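Local coordinates for protein dihydropteroate synthase (Xanthomonas albilineans, PDB 6Q62) that probably condenses para-aminobenzoate with 6-hydroxymethyl-7,8-dihydropterin diphosphate to give 7,8-dihydropteroate, the immediate precursor of folate derivatives, at residues A[81-86]-A[105-110]. Residues are numbered along the deposited sequence; the frame is centred on the assembly and turned at random.
Sequences RRVIPV and PEVMRA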
ATOM      1  N   ARG A  81      19.815  10.969  28.556  1.00 12.16           N
ATOM      2  CA  ARG A  81      19.441   9.825  29.412  1.00 12.92           C
ATOM      3  C   ARG A  81      18.585   8.823  28.622  1.00 16.77           C
ATOM      4  O   ARG A  81      18.652   7.630  28.865  1.00 17.09           O
ATOM      5  CB  ARG A  81      18.661  10.360  30.632  1.00 12.99           C
ATOM      6  CG  ARG A  81      18.441   9.442  31.805  1.00 29.14           C
ATOM      7  CD  ARG A  81      17.858  10.284  32.937  1.00 25.72           C
ATOM      8  NE  ARG A  81      18.914  11.106  33.513  1.00 25.93           N
ATOM      9  CZ  ARG A  81      18.873  12.419  33.709  1.00 46.15           C
ATOM     10  NH1 ARG A  81      17.767  13.109  33.442  1.00 35.51           N
ATOM     11  NH2 ARG A  81      19.910  13.042  34.237  1.00 34.14           N
ATOM     12  N   ARG A  82      17.795   9.318  27.673  1.00 12.33           N
ATOM     13  CA  ARG A  82      16.968   8.463  26.831  1.00 11.28           C
ATOM     14  C   ARG A  82      17.730   7.852  25.674  1.00 12.94           C
ATOM     15  O   ARG A  82      17.704   6.644  25.522  1.00 13.21           O
ATOM     16  CB  ARG A  82      15.795   9.263  26.274  1.00  9.79           C
ATOM     17  CG  ARG A  82      14.819   9.685  27.363  1.00  9.55           C
ATOM     18  CD  ARG A  82      13.861  10.724  26.835  1.00 13.28           C
ATOM     19  NE  ARG A  82      12.935  11.133  27.896  1.00 14.51           N
ATOM     20  CZ  ARG A  82      11.851  11.878  27.699  1.00 26.66           C
ATOM     21  NH1 ARG A  82      11.517  12.265  26.473  1.00 20.39           N
ATOM     22  NH2 ARG A  82      11.072  12.206  28.718  1.00 24.05           N
ATOM     23  N   VAL A  83      18.372   8.686  24.817  1.00 10.23           N
ATOM     24  CA  VAL A  83      18.920   8.174  23.559  1.00  9.36           C
ATOM     25  C   VAL A  83      20.262   7.471  23.718  1.00 12.34           C
ATOM     26  O   VAL A  83      20.492   6.509  22.990  1.00 11.25           O
ATOM     27  CB  VAL A  83      18.953   9.215  22.400  1.00 14.15           C
ATOM     28  CG1 VAL A  83      17.562   9.789  22.151  1.00 14.39           C
ATOM     29  CG2 VAL A  83      19.961  10.357  22.632  1.00 14.30           C
ATOM     30  N   ILE A  84      21.156   7.930  24.617  1.00  8.20           N
ATOM     31  CA  ILE A  84      22.502   7.305  24.650  1.00  9.12           C
ATOM     32  C   ILE A  84      22.474   5.826  25.028  1.00 12.32           C
ATOM     33  O   ILE A  84      23.093   5.032  24.311  1.00 13.97           O
ATOM     34  CB  ILE A  84      23.504   8.125  25.519  1.00 12.07           C
ATOM     35  CG1 ILE A  84      23.612   9.585  25.016  1.00 13.02           C
ATOM     36  CG2 ILE A  84      24.890   7.407  25.632  1.00 14.24           C
ATOM     37  CD1 ILE A  84      24.012   9.733  23.521  1.00 16.37           C
ATOM     38  N   PRO A  85      21.774   5.384  26.101  1.00 11.81           N
ATOM     39  CA  PRO A  85      21.793   3.942  26.421  1.00 11.92           C
ATOM     40  C   PRO A  85      21.157   3.109  25.294  1.00 13.20           C
ATOM     41  O   PRO A  85      21.592   1.989  25.034  1.00 13.70           O
ATOM     42  CB  PRO A  85      21.009   3.850  27.729  1.00 13.23           C
ATOM     43  CG  PRO A  85      20.937   5.228  28.254  1.00 17.82           C
ATOM     44  CD  PRO A  85      20.985   6.144  27.091  1.00 13.75           C
ATOM     45  N   VAL A  86      20.147   3.667  24.597  1.00  9.84           N
ATOM     46  CA  VAL A  86      19.493   2.969  23.476  1.00  8.86           C
ATOM     47  C   VAL A  86      20.459   2.795  22.300  1.00 12.05           C
ATOM     48  O   VAL A  86      20.572   1.695  21.760  1.00 13.26           O
ATOM     49  CB  VAL A  86      18.177   3.672  23.057  1.00 11.67           C
ATOM     50  CG1 VAL A  86      17.558   3.034  21.798  1.00 12.37           C
ATOM     51  CG2 VAL A  86      17.191   3.619  24.219  1.00 11.08           C
ATOM     52  N   PRO A 105      23.238  20.140  19.297  1.00 11.28           N
ATOM     53  CA  PRO A 105      24.615  19.715  19.006  1.00 11.01           C
ATOM     54  C   PRO A 105      25.245  18.841  20.051  1.00 12.67           C
ATOM     55  O   PRO A 105      26.016  17.965  19.694  1.00 12.10           O
ATOM     56  CB  PRO A 105      25.395  21.020  18.838  1.00 13.66           C
ATOM     57  CG  PRO A 105      24.491  22.094  19.352  1.00 18.38           C
ATOM     58  CD  PRO A 105      23.096  21.602  19.215  1.00 13.61           C
ATOM     59  N   GLU A 106      24.934  19.060  21.343  1.00 11.61           N
ATOM     60  CA  GLU A 106      25.518  18.249  22.417  1.00 12.15           C
ATOM     61  C   GLU A 106      25.029  16.823  22.267  1.00 12.57           C
ATOM     62  O   GLU A 106      25.794  15.896  22.507  1.00 12.76           O
ATOM     63  CB  GLU A 106      25.083  18.785  23.815  1.00 15.02           C
ATOM     64  CG  GLU A 106      25.377  20.256  24.077  1.00 22.11           C
ATOM     65  CD  GLU A 106      24.327  21.292  23.692  1.00 34.26           C
ATOM     66  OE1 GLU A 106      23.511  21.042  22.772  1.00 18.13           O
ATOM     67  OE2 GLU A 106      24.343  22.379  24.307  1.00 24.67           O
ATOM     68  N   VAL A 107      23.748  16.625  21.853  1.00 10.02           N
ATOM     69  CA  VAL A 107      23.194  15.273  21.674  1.00  9.22           C
ATOM     70  C   VAL A 107      23.801  14.669  20.418  1.00 11.52           C
ATOM     71  O   VAL A 107      24.155  13.492  20.427  1.00 10.70           O
ATOM     72  CB  VAL A 107      21.645  15.275  21.622  1.00 11.73           C
ATOM     73  CG1 VAL A 107      21.099  13.843  21.476  1.00 11.61           C
ATOM     74  CG2 VAL A 107      21.067  15.935  22.888  1.00 11.44           C
ATOM     75  N   MET A 108      23.976  15.470  19.356  1.00  8.42           N
ATOM     76  CA  MET A 108      24.604  14.966  18.130  1.00  7.69           C
ATOM     77  C   MET A 108      25.993  14.403  18.421  1.00 11.38           C
ATOM     78  O   MET A 108      26.300  13.286  18.013  1.00 10.18           O
ATOM     79  CB  MET A 108      24.722  16.081  17.075  1.00  9.78           C
ATOM     80  CG  MET A 108      23.393  16.656  16.663  1.00 10.58           C
ATOM     81  SD  MET A 108      23.675  17.956  15.431  1.00 11.47           S
ATOM     82  CE  MET A 108      22.057  18.635  15.318  1.00  7.78           C
ATOM     83  N   ARG A 109      26.838  15.182  19.145  1.00  8.92           N
ATOM     84  CA  ARG A 109      28.195  14.726  19.466  1.00  8.80           C
ATOM     85  C   ARG A 109      28.203  13.496  20.343  1.00 11.89           C
ATOM     86  O   ARG A 109      28.938  12.545  20.068  1.00 12.54           O
ATOM     87  CB  ARG A 109      28.987  15.860  20.130  1.00  8.97           C
ATOM     88  CG  ARG A 109      29.223  17.043  19.196  1.00 12.39           C
ATOM     89  CD  ARG A 109      30.115  18.056  19.887  1.00 14.63           C
ATOM     90  NE  ARG A 109      30.393  19.215  19.041  1.00 19.84           N
ATOM     91  CZ  ARG A 109      31.419  19.303  18.205  1.00 21.08           C
ATOM     92  NH1 ARG A 109      32.239  18.265  18.029  1.00 18.42           N
ATOM     93  NH2 ARG A 109      31.611  20.401  17.509  1.00 19.47           N
ATOM     94  N   ALA A 110      27.414  13.510  21.421  1.00 10.40           N
ATOM     95  CA  ALA A 110      27.358  12.376  22.350  1.00 10.18           C
ATOM     96  C   ALA A 110      26.797  11.118  21.665  1.00 11.93           C
ATOM     97  O   ALA A 110      27.307  10.015  21.885  1.00 12.40           O
ATOM     98  CB  ALA A 110      26.508  12.725  23.573  1.00 11.64           C
TER
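Val83 faces Val107 with their CA atoms 8.5 Å apart, and Ile84 lies against Ala110 at a CA-to-CA distance of 7.4 Å, so that the helical segments 81-86 and 105-110 meet through two residue pairs. The first pair joins two buried valines. CG2 of Val83 touches CG1 of Val107 at 3.8 Å, and the two side chains cross at about a right angle, one methyl against one methyl. The Val107 methyl is set by its first torsion, which places CG1 opposite the backbone N (chi1 -178°). The second pair is less symmetrical. Ile84 spans the gap with its long branch, and a second torsion of -56° bends CD1 at the end of it. CD1 of Ile84 rests on the main chain of Ala110, 3.6 Å from its carbonyl carbon C. The CB of Ala110 is slightly farther from CD1 of Ile84, at 3.9 Å, and the small side chain of Ala110 probably allows this approach to the backbone.

The pairing illustrates how neighbouring helices are joined on the outside of a TIM barrel: helix 76-93 and helix 105-114 flank strand 98-101 in the chain, and that strand ends in Asp101 of the 6-chloroguanine pocket. Leu80, one turn before Ile84, also touches both Val107 and Ala110. On another side of helix 105-114, Arg109 makes salt bridges to Asp132 and Asp136 of helix 130-137.

Chemically, no hydrogen bond or salt bridge links 81-86 to 105-110, and only 134 Å² is buried between them. Cohesion between these segments probably comes from van der Waals packing of methyl groups, partly against a backbone carbonyl, and from the exclusion of water; their fit then probably depends on the shape of the aliphatic branches rather than on any directional bond.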